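Local coordinates for FIG000988: Predicted permease (Vibrio cholerae, PDB 6MJP), which is predicted to act as a membrane permease subunit of the LptBFG ABC transporter, which moves lipopolysaccharide from the inner membrane toward the outer membrane, at residues Leu61-Leu73 against Lys298-Phe310. Residues are numbered along the deposited sequence; the frame is centred on the assembly and turned at random.
Sequences LLMLPLSLYIGIL and KMGPAILIYLTYF. With LMT (dodecyl-beta-D-maltoside), chain U.
The Tyr306 ring is sandwiched between Leu66 and Phe310: Leu66 CD1 sits over the centre of one face, 3.8 Å from the ring centroid in a CH-pi contact, and Phe310 CD1 lies above the opposite face, shifted toward the rim. At the edge of the same ring come Leu62 O and Pro65 CB. This is an antiparallel pairing of two predicted transmembrane helices of the LptF/LptG permease fold, the short segments running at 158° with their axes 11.4 Å apart, and the two tyrosines, Tyr306 and Tyr69, bury the largest areas of the contact. The first torsion of Tyr306 is trans, which sends the ring out to the kink of the partner helix, where Pro65 has no N-H to give to the preceding turn; Tyr306 OH ends 2.9 Å from Leu62 O. Tyr69 reaches back the other way. Tyr306 CD2 lies over the rim of one face of its ring, the two planes inclined at 48°, and Ala302 O meets its edge. Beyond Pro65, Leu62 CD1 meets the Phe310 ring obliquely, 3.9 Å from Phe310 CE2.

Toward the start of helix 299-321 the packing turns aliphatic. Leu73 CD2 rests 3.7 Å from Ala302 CB and also touches Met299 SD, while a bend at the second torsion of Met299 carries its CE to Ile70 CG2. Gly300 N gives a weak hydrogen bond to O5' of the bound dodecyl-maltoside, and Ile303 CD1 touches its alkyl chain. Helix 260-286 also packs against Pro65 and Phe310, and Ile305 touches Leu11 of the LptC chain. The carbonyl of buried Ala302 takes two donors, one of them the helical N-H of Tyr306. The other is the Tyr69 OH, 2.6 Å from Ala302 O and tilted 22° from the carbonyl plane.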
ATOM      1  N   LEU D  61       5.057  21.189  -8.369  1.00138.12           N
ATOM      2  CA  LEU D  61       6.442  20.790  -8.619  1.00133.43           C
ATOM      3  C   LEU D  61       6.624  19.288  -8.472  1.00126.55           C
ATOM      4  O   LEU D  61       7.263  18.637  -9.309  1.00116.43           O
ATOM      5  CB  LEU D  61       7.379  21.520  -7.659  1.00134.38           C
ATOM      6  CG  LEU D  61       7.552  23.010  -7.914  1.00141.62           C
ATOM      7  CD1 LEU D  61       8.711  23.538  -7.099  1.00141.74           C
ATOM      8  CD2 LEU D  61       7.767  23.253  -9.392  1.00146.19           C
ATOM      9  N   LEU D  62       6.062  18.719  -7.409  1.00132.43           N
ATOM     10  CA  LEU D  62       6.253  17.307  -7.121  1.00133.31           C
ATOM     11  C   LEU D  62       5.324  16.410  -7.932  1.00128.14           C
ATOM     12  O   LEU D  62       5.671  15.250  -8.189  1.00121.47           O
ATOM     13  CB  LEU D  62       6.052  17.061  -5.623  1.00134.82           C
ATOM     14  CG  LEU D  62       6.822  15.893  -5.004  1.00133.08           C
ATOM     15  CD1 LEU D  62       8.299  15.996  -5.359  1.00126.19           C
ATOM     16  CD2 LEU D  62       6.627  15.842  -3.487  1.00144.36           C
ATOM     17  N   MET D  63       4.170  16.920  -8.361  1.00126.90           N
ATOM     18  CA  MET D  63       3.117  16.060  -8.880  1.00125.91           C
ATOM     19  C   MET D  63       3.033  16.024 -10.395  1.00126.14           C
ATOM     20  O   MET D  63       2.640  14.991 -10.944  1.00128.64           O
ATOM     21  CB  MET D  63       1.761  16.481  -8.310  1.00134.91           C
ATOM     22  CG  MET D  63       1.612  16.204  -6.817  1.00148.84           C
ATOM     23  SD  MET D  63       2.618  14.826  -6.205  1.00154.96           S
ATOM     24  CE  MET D  63       1.733  13.408  -6.863  1.00150.41           C
ATOM     25  N   LEU D  64       3.378  17.109 -11.085  1.00121.87           N
ATOM     26  CA  LEU D  64       3.392  17.086 -12.548  1.00115.50           C
ATOM     27  C   LEU D  64       4.174  15.917 -13.135  1.00110.72           C
ATOM     28  O   LEU D  64       3.639  15.242 -14.028  1.00107.92           O
ATOM     29  CB  LEU D  64       3.922  18.421 -13.083  1.00121.73           C
ATOM     30  CG  LEU D  64       3.027  19.626 -12.810  1.00132.01           C
ATOM     31  CD1 LEU D  64       3.633  20.887 -13.403  1.00137.60           C
ATOM     32  CD2 LEU D  64       1.614  19.393 -13.344  1.00134.84           C
ATOM     33  N   PRO D  65       5.430  15.612 -12.697  1.00114.19           N
ATOM     34  CA  PRO D  65       6.111  14.423 -13.227  1.00109.70           C
ATOM     35  C   PRO D  65       5.297  13.153 -13.046  1.00107.99           C
ATOM     36  O   PRO D  65       5.028  12.434 -14.010  1.00103.37           O
ATOM     37  CB  PRO D  65       7.407  14.355 -12.406  1.00107.57           C
ATOM     38  CG  PRO D  65       7.642  15.722 -11.934  1.00115.85           C
ATOM     39  CD  PRO D  65       6.288  16.344 -11.745  1.00117.98           C
ATOM     40  N   LEU D  66       4.914  12.866 -11.802  1.00115.23           N
ATOM     41  CA  LEU D  66       4.143  11.662 -11.521  1.00109.04           C
ATOM     42  C   LEU D  66       2.834  11.654 -12.287  1.00111.52           C
ATOM     43  O   LEU D  66       2.368  10.591 -12.718  1.00110.19           O
ATOM     44  CB  LEU D  66       3.868  11.558 -10.024  1.00103.97           C
ATOM     45  CG  LEU D  66       3.316  10.215  -9.572  1.00 98.99           C
ATOM     46  CD1 LEU D  66       4.286   9.101  -9.928  1.00 97.96           C
ATOM     47  CD2 LEU D  66       3.066  10.250  -8.086  1.00100.59           C
ATOM     48  N   SER D  67       2.235  12.829 -12.470  1.00117.10           N
ATOM     49  CA  SER D  67       0.962  12.935 -13.173  1.00113.34           C
ATOM     50  C   SER D  67       1.065  12.363 -14.580  1.00111.58           C
ATOM     51  O   SER D  67       0.339  11.429 -14.945  1.00108.00           O
ATOM     52  CB  SER D  67       0.531  14.401 -13.208  1.00117.78           C
ATOM     53  OG  SER D  67      -0.703  14.555 -13.867  1.00122.71           O
ATOM     54  N   LEU D  68       1.982  12.910 -15.381  1.00112.99           N
ATOM     55  CA  LEU D  68       2.196  12.424 -16.740  1.00106.79           C
ATOM     56  C   LEU D  68       2.729  10.993 -16.751  1.00101.65           C
ATOM     57  O   LEU D  68       2.340  10.189 -17.608  1.00107.14           O
ATOM     58  CB  LEU D  68       3.156  13.357 -17.467  1.00107.80           C
ATOM     59  CG  LEU D  68       3.389  13.016 -18.934  1.00106.40           C
ATOM     60  CD1 LEU D  68       2.071  13.031 -19.684  1.00108.96           C
ATOM     61  CD2 LEU D  68       4.362  13.987 -19.552  1.00108.71           C
ATOM     62  N   TYR D  69       3.625  10.667 -15.817  1.00 99.66           N
ATOM     63  CA  TYR D  69       4.176   9.319 -15.682  1.00 97.11           C
ATOM     64  C   TYR D  69       3.084   8.262 -15.551  1.00 95.61           C
ATOM     65  O   TYR D  69       3.026   7.310 -16.337  1.00 91.69           O
ATOM     66  CB  TYR D  69       5.096   9.302 -14.458  1.00100.34           C
ATOM     67  CG  TYR D  69       5.945   8.069 -14.188  1.00 95.81           C
ATOM     68  CD1 TYR D  69       7.075   7.786 -14.945  1.00 90.70           C
ATOM     69  CD2 TYR D  69       5.664   7.243 -13.105  1.00 98.03           C
ATOM     70  CE1 TYR D  69       7.874   6.675 -14.658  1.00 89.22           C
ATOM     71  CE2 TYR D  69       6.447   6.143 -12.812  1.00 97.19           C
ATOM     72  CZ  TYR D  69       7.547   5.859 -13.584  1.00 92.89           C
ATOM     73  OH  TYR D  69       8.301   4.752 -13.256  1.00 91.40           O
ATOM     74  N   ILE D  70       2.229   8.392 -14.529  1.00 99.16           N
ATOM     75  CA  ILE D  70       1.171   7.407 -14.331  1.00 95.02           C
ATOM     76  C   ILE D  70       0.147   7.514 -15.445  1.00 97.40           C
ATOM     77  O   ILE D  70      -0.435   6.505 -15.865  1.00 95.39           O
ATOM     78  CB  ILE D  70       0.517   7.581 -12.952  1.00 93.85           C
ATOM     79  CG1 ILE D  70       1.577   7.513 -11.866  1.00 95.95           C
ATOM     80  CG2 ILE D  70      -0.498   6.489 -12.692  1.00 94.76           C
ATOM     81  CD1 ILE D  70       2.361   6.223 -11.888  1.00 98.90           C
ATOM     82  N   GLY D  71      -0.083   8.729 -15.945  1.00101.15           N
ATOM     83  CA  GLY D  71      -1.056   8.907 -17.005  1.00 99.98           C
ATOM     84  C   GLY D  71      -0.738   8.058 -18.216  1.00101.31           C
ATOM     85  O   GLY D  71      -1.567   7.271 -18.681  1.00104.30           O
ATOM     86  N   ILE D  72       0.483   8.188 -18.733  1.00 96.75           N
ATOM     87  CA  ILE D  72       0.831   7.433 -19.926  1.00 87.89           C
ATOM     88  C   ILE D  72       0.977   5.955 -19.592  1.00 83.50           C
ATOM     89  O   ILE D  72       0.692   5.087 -20.427  1.00 82.70           O
ATOM     90  CB  ILE D  72       2.097   8.024 -20.567  1.00 85.22           C
ATOM     91  CG1 ILE D  72       2.468   7.269 -21.820  1.00 86.72           C
ATOM     92  CG2 ILE D  72       3.262   7.886 -19.667  1.00 90.95           C
ATOM     93  CD1 ILE D  72       3.594   7.916 -22.521  1.00 99.22           C
ATOM     94  N   LEU D  73       1.378   5.643 -18.364  1.00 86.28           N
ATOM     95  CA  LEU D  73       1.489   4.248 -17.955  1.00 86.01           C
ATOM     96  C   LEU D  73       0.129   3.558 -17.997  1.00 90.74           C
ATOM     97  O   LEU D  73      -0.020   2.482 -18.588  1.00 92.33           O
ATOM     98  CB  LEU D  73       2.109   4.172 -16.555  1.00 86.28           C
ATOM     99  CG  LEU D  73       2.237   2.777 -15.938  1.00 83.80           C
ATOM    100  CD1 LEU D  73       3.341   2.042 -16.639  1.00 82.53           C
ATOM    101  CD2 LEU D  73       2.474   2.806 -14.433  1.00 86.40           C
ATOM    102  N   LYS D 298       2.079  -3.024 -13.889  1.00 91.62           N
ATOM    103  CA  LYS D 298       3.389  -2.410 -13.745  1.00 89.63           C
ATOM    104  C   LYS D 298       3.394  -1.286 -12.716  1.00 96.48           C
ATOM    105  O   LYS D 298       4.256  -0.405 -12.768  1.00107.56           O
ATOM    106  CB  LYS D 298       3.884  -1.910 -15.098  1.00 85.60           C
ATOM    107  CG  LYS D 298       4.154  -3.044 -16.064  1.00 96.66           C
ATOM    108  CD  LYS D 298       5.264  -3.943 -15.557  1.00108.52           C
ATOM    109  CE  LYS D 298       5.378  -5.191 -16.414  1.00119.32           C
ATOM    110  NZ  LYS D 298       4.243  -6.129 -16.174  1.00126.43           N
ATOM    111  N   MET D 299       2.464  -1.313 -11.763  1.00 93.82           N
ATOM    112  CA  MET D 299       2.346  -0.204 -10.832  1.00 90.84           C
ATOM    113  C   MET D 299       3.471  -0.234  -9.807  1.00 91.83           C
ATOM    114  O   MET D 299       4.077   0.802  -9.506  1.00 94.17           O
ATOM    115  CB  MET D 299       0.973  -0.243 -10.164  1.00 98.24           C
ATOM    116  CG  MET D 299       0.480   1.114  -9.730  1.00106.71           C
ATOM    117  SD  MET D 299       0.216   2.183 -11.148  1.00109.37           S
ATOM    118  CE  MET D 299      -0.226   3.695 -10.292  1.00110.42           C
ATOM    119  N   GLY D 300       3.772  -1.415  -9.263  1.00 93.43           N
ATOM    120  CA  GLY D 300       4.846  -1.565  -8.307  1.00 95.44           C
ATOM    121  C   GLY D 300       6.184  -1.074  -8.832  1.00 93.16           C
ATOM    122  O   GLY D 300       6.757  -0.095  -8.335  1.00 88.87           O
ATOM    123  N   PRO D 301       6.701  -1.753  -9.866  1.00 94.07           N
ATOM    124  CA  PRO D 301       7.981  -1.336 -10.455  1.00 93.75           C
ATOM    125  C   PRO D 301       8.032   0.124 -10.861  1.00 90.99           C
ATOM    126  O   PRO D 301       9.072   0.769 -10.678  1.00 98.07           O
ATOM    127  CB  PRO D 301       8.114  -2.263 -11.673  1.00 97.58           C
ATOM    128  CG  PRO D 301       7.313  -3.447 -11.327  1.00 99.03           C
ATOM    129  CD  PRO D 301       6.145  -2.930 -10.552  1.00 98.40           C
ATOM    130  N   ALA D 302       6.945   0.672 -11.413  1.00 78.59           N
ATOM    131  CA  ALA D 302       6.987   2.055 -11.887  1.00 79.70           C
ATOM    132  C   ALA D 302       7.120   3.042 -10.735  1.00 89.05           C
ATOM    133  O   ALA D 302       7.868   4.022 -10.831  1.00 90.55           O
ATOM    134  CB  ALA D 302       5.741   2.368 -12.710  1.00 73.63           C
ATOM    135  N   ILE D 303       6.377   2.814  -9.649  1.00 89.08           N
ATOM    136  CA  ILE D 303       6.439   3.704  -8.502  1.00 84.61           C
ATOM    137  C   ILE D 303       7.770   3.531  -7.792  1.00 88.40           C
ATOM    138  O   ILE D 303       8.374   4.511  -7.337  1.00 92.95           O
ATOM    139  CB  ILE D 303       5.215   3.444  -7.594  1.00 86.26           C
ATOM    140  CG1 ILE D 303       3.952   3.962  -8.297  1.00 96.32           C
ATOM    141  CG2 ILE D 303       5.364   4.079  -6.199  1.00 84.05           C
ATOM    142  CD1 ILE D 303       2.715   3.969  -7.438  1.00110.39           C
ATOM    143  N   LEU D 304       8.279   2.300  -7.738  1.00 88.14           N
ATOM    144  CA  LEU D 304       9.601   2.056  -7.171  1.00 84.58           C
ATOM    145  C   LEU D 304      10.686   2.835  -7.910  1.00 87.30           C
ATOM    146  O   LEU D 304      11.606   3.376  -7.288  1.00 93.55           O
ATOM    147  CB  LEU D 304       9.890   0.564  -7.209  1.00 72.55           C
ATOM    148  CG  LEU D 304      11.283   0.136  -6.827  1.00 72.69           C
ATOM    149  CD1 LEU D 304      11.507   0.488  -5.366  1.00 75.64           C
ATOM    150  CD2 LEU D 304      11.408  -1.357  -7.084  1.00 76.53           C
ATOM    151  N   ILE D 305      10.580   2.913  -9.233  1.00 76.96           N
ATOM    152  CA  ILE D 305      11.560   3.628 -10.044  1.00 78.98           C
ATOM    153  C   ILE D 305      11.492   5.122  -9.771  1.00 87.96           C
ATOM    154  O   ILE D 305      12.521   5.808  -9.690  1.00 88.62           O
ATOM    155  CB  ILE D 305      11.310   3.327 -11.531  1.00 83.47           C
ATOM    156  CG1 ILE D 305      11.795   1.919 -11.881  1.00 84.89           C
ATOM    157  CG2 ILE D 305      11.894   4.419 -12.432  1.00 84.86           C
ATOM    158  CD1 ILE D 305      11.395   1.496 -13.254  1.00 82.81           C
ATOM    159  N   TYR D 306      10.267   5.652  -9.679  1.00 92.70           N
ATOM    160  CA  TYR D 306      10.059   7.070  -9.397  1.00 90.57           C
ATOM    161  C   TYR D 306      10.572   7.435  -8.014  1.00 93.34           C
ATOM    162  O   TYR D 306      11.162   8.503  -7.817  1.00 94.11           O
ATOM    163  CB  TYR D 306       8.573   7.393  -9.508  1.00 90.30           C
ATOM    164  CG  TYR D 306       8.189   8.861  -9.387  1.00 99.45           C
ATOM    165  CD1 TYR D 306       8.059   9.479  -8.143  1.00104.46           C
ATOM    166  CD2 TYR D 306       7.908   9.620 -10.520  1.00 96.87           C
ATOM    167  CE1 TYR D 306       7.694  10.817  -8.040  1.00105.75           C
ATOM    168  CE2 TYR D 306       7.543  10.954 -10.426  1.00 97.89           C
ATOM    169  CZ  TYR D 306       7.435  11.548  -9.183  1.00107.44           C
ATOM    170  OH  TYR D 306       7.070  12.876  -9.087  1.00111.34           O
ATOM    171  N   LEU D 307      10.318   6.574  -7.030  1.00 90.32           N
ATOM    172  CA  LEU D 307      10.781   6.862  -5.683  1.00 89.39           C
ATOM    173  C   LEU D 307      12.300   6.877  -5.637  1.00 97.86           C
ATOM    174  O   LEU D 307      12.901   7.814  -5.102  1.00109.08           O
ATOM    175  CB  LEU D 307      10.200   5.851  -4.694  1.00 96.32           C
ATOM    176  CG  LEU D 307       8.926   6.261  -3.938  1.00102.22           C
ATOM    177  CD1 LEU D 307       7.844   6.770  -4.894  1.00103.64           C
ATOM    178  CD2 LEU D 307       8.398   5.107  -3.072  1.00101.41           C
ATOM    179  N   THR D 308      12.946   5.859  -6.227  1.00 99.32           N
ATOM    180  CA  THR D 308      14.410   5.796  -6.182  1.00100.70           C
ATOM    181  C   THR D 308      15.031   7.019  -6.836  1.00 93.10           C
ATOM    182  O   THR D 308      16.027   7.568  -6.347  1.00 97.82           O
ATOM    183  CB  THR D 308      14.940   4.539  -6.867  1.00104.93           C
ATOM    184  OG1 THR D 308      14.523   4.540  -8.236  1.00128.65           O
ATOM    185  CG2 THR D 308      14.429   3.311  -6.195  1.00 95.66           C
ATOM    186  N   TYR D 309      14.469   7.448  -7.962  1.00 82.48           N
ATOM    187  CA  TYR D 309      15.035   8.599  -8.646  1.00 87.66           C
ATOM    188  C   TYR D 309      14.949   9.850  -7.787  1.00 92.94           C
ATOM    189  O   TYR D 309      15.948  10.553  -7.601  1.00109.21           O
ATOM    190  CB  TYR D 309      14.326   8.822  -9.971  1.00 88.36           C
ATOM    191  CG  TYR D 309      14.782  10.083 -10.651  1.00 92.52           C
ATOM    192  CD1 TYR D 309      16.029  10.158 -11.259  1.00 93.07           C
ATOM    193  CD2 TYR D 309      13.967  11.202 -10.686  1.00 95.13           C
ATOM    194  CE1 TYR D 309      16.448  11.313 -11.887  1.00 92.40           C
ATOM    195  CE2 TYR D 309      14.370  12.359 -11.311  1.00 98.05           C
ATOM    196  CZ  TYR D 309      15.613  12.413 -11.912  1.00 93.71           C
ATOM    197  OH  TYR D 309      16.009  13.572 -12.541  1.00 98.20           O
ATOM    198  N   PHE D 310      13.762  10.150  -7.261  1.00 87.12           N
ATOM    199  CA  PHE D 310      13.582  11.397  -6.534  1.00 87.14           C
ATOM    200  C   PHE D 310      14.295  11.373  -5.195  1.00 98.28           C
ATOM    201  O   PHE D 310      14.787  12.411  -4.739  1.00109.91           O
ATOM    202  CB  PHE D 310      12.100  11.682  -6.344  1.00 93.36           C
ATOM    203  CG  PHE D 310      11.564  12.686  -7.311  1.00 99.95           C
ATOM    204  CD1 PHE D 310      11.064  12.294  -8.541  1.00 92.07           C
ATOM    205  CD2 PHE D 310      11.594  14.031  -7.002  1.00104.18           C
ATOM    206  CE1 PHE D 310      10.594  13.227  -9.435  1.00 88.74           C
ATOM    207  CE2 PHE D 310      11.121  14.967  -7.887  1.00 97.37           C
ATOM    208  CZ  PHE D 310      10.622  14.567  -9.107  1.00 92.92           C
TER
HETATM  209  C1B LMT U 403       1.700  -7.805 -10.622  1.00 92.90           C
HETATM  210  C2B LMT U 403       0.535  -8.550 -11.307  1.00 91.92           C
HETATM  211  C3B LMT U 403       0.167  -9.788 -10.474  1.00100.80           C
HETATM  212  C4B LMT U 403       1.433 -10.681 -10.344  1.00 98.63           C
HETATM  213  C5B LMT U 403       2.478  -9.807  -9.632  1.00102.22           C
HETATM  214  C6B LMT U 403       3.747 -10.600  -9.366  1.00100.62           C
HETATM  215  O1B LMT U 403       1.277  -7.225  -9.428  1.00 88.16           O
HETATM  216  O2B LMT U 403      -0.532  -7.693 -11.445  1.00 87.87           O
HETATM  217  O3B LMT U 403      -0.950 -10.425 -10.971  1.00108.25           O
HETATM  218  O4' LMT U 403       1.207 -11.810  -9.601  1.00100.09           O
HETATM  219  O5B LMT U 403       2.784  -8.662 -10.385  1.00104.28           O
HETATM  220  O6B LMT U 403       4.294 -10.990 -10.555  1.00103.79           O
HETATM  221  C1' LMT U 403       0.939  -3.523  -7.632  1.00 93.55           C
HETATM  222  C2' LMT U 403      -0.064  -3.749  -8.767  1.00 87.13           C
HETATM  223  C3' LMT U 403      -0.116  -5.265  -9.098  1.00 87.67           C
HETATM  224  C4' LMT U 403       1.306  -5.810  -9.375  1.00 87.07           C
HETATM  225  C5' LMT U 403       2.195  -5.372  -8.183  1.00 87.99           C
HETATM  226  C6' LMT U 403       3.621  -5.843  -8.279  1.00 92.05           C
HETATM  227  O1' LMT U 403       1.053  -2.189  -7.359  1.00100.33           O
HETATM  228  O2' LMT U 403      -1.289  -3.340  -8.323  1.00 87.55           O
HETATM  229  O3' LMT U 403      -0.946  -5.500 -10.168  1.00 87.63           O
HETATM  230  O5' LMT U 403       2.207  -3.977  -8.063  1.00 89.85           O
HETATM  231  O6' LMT U 403       4.108  -5.340  -9.473  1.00 94.27           O
HETATM  232  C1  LMT U 403       1.448  -1.891  -6.034  1.00102.09           C
HETATM  233  C2  LMT U 403       1.352  -0.398  -5.929  1.00 98.56           C
HETATM  234  C3  LMT U 403       2.255   0.256  -4.934  1.00101.39           C
HETATM  235  C4  LMT U 403       1.886   1.722  -4.876  1.00106.71           C
HETATM  236  C5  LMT U 403       0.470   1.922  -4.433  1.00109.81           C
HETATM  237  C6  LMT U 403      -0.033   3.301  -4.725  1.00107.44           C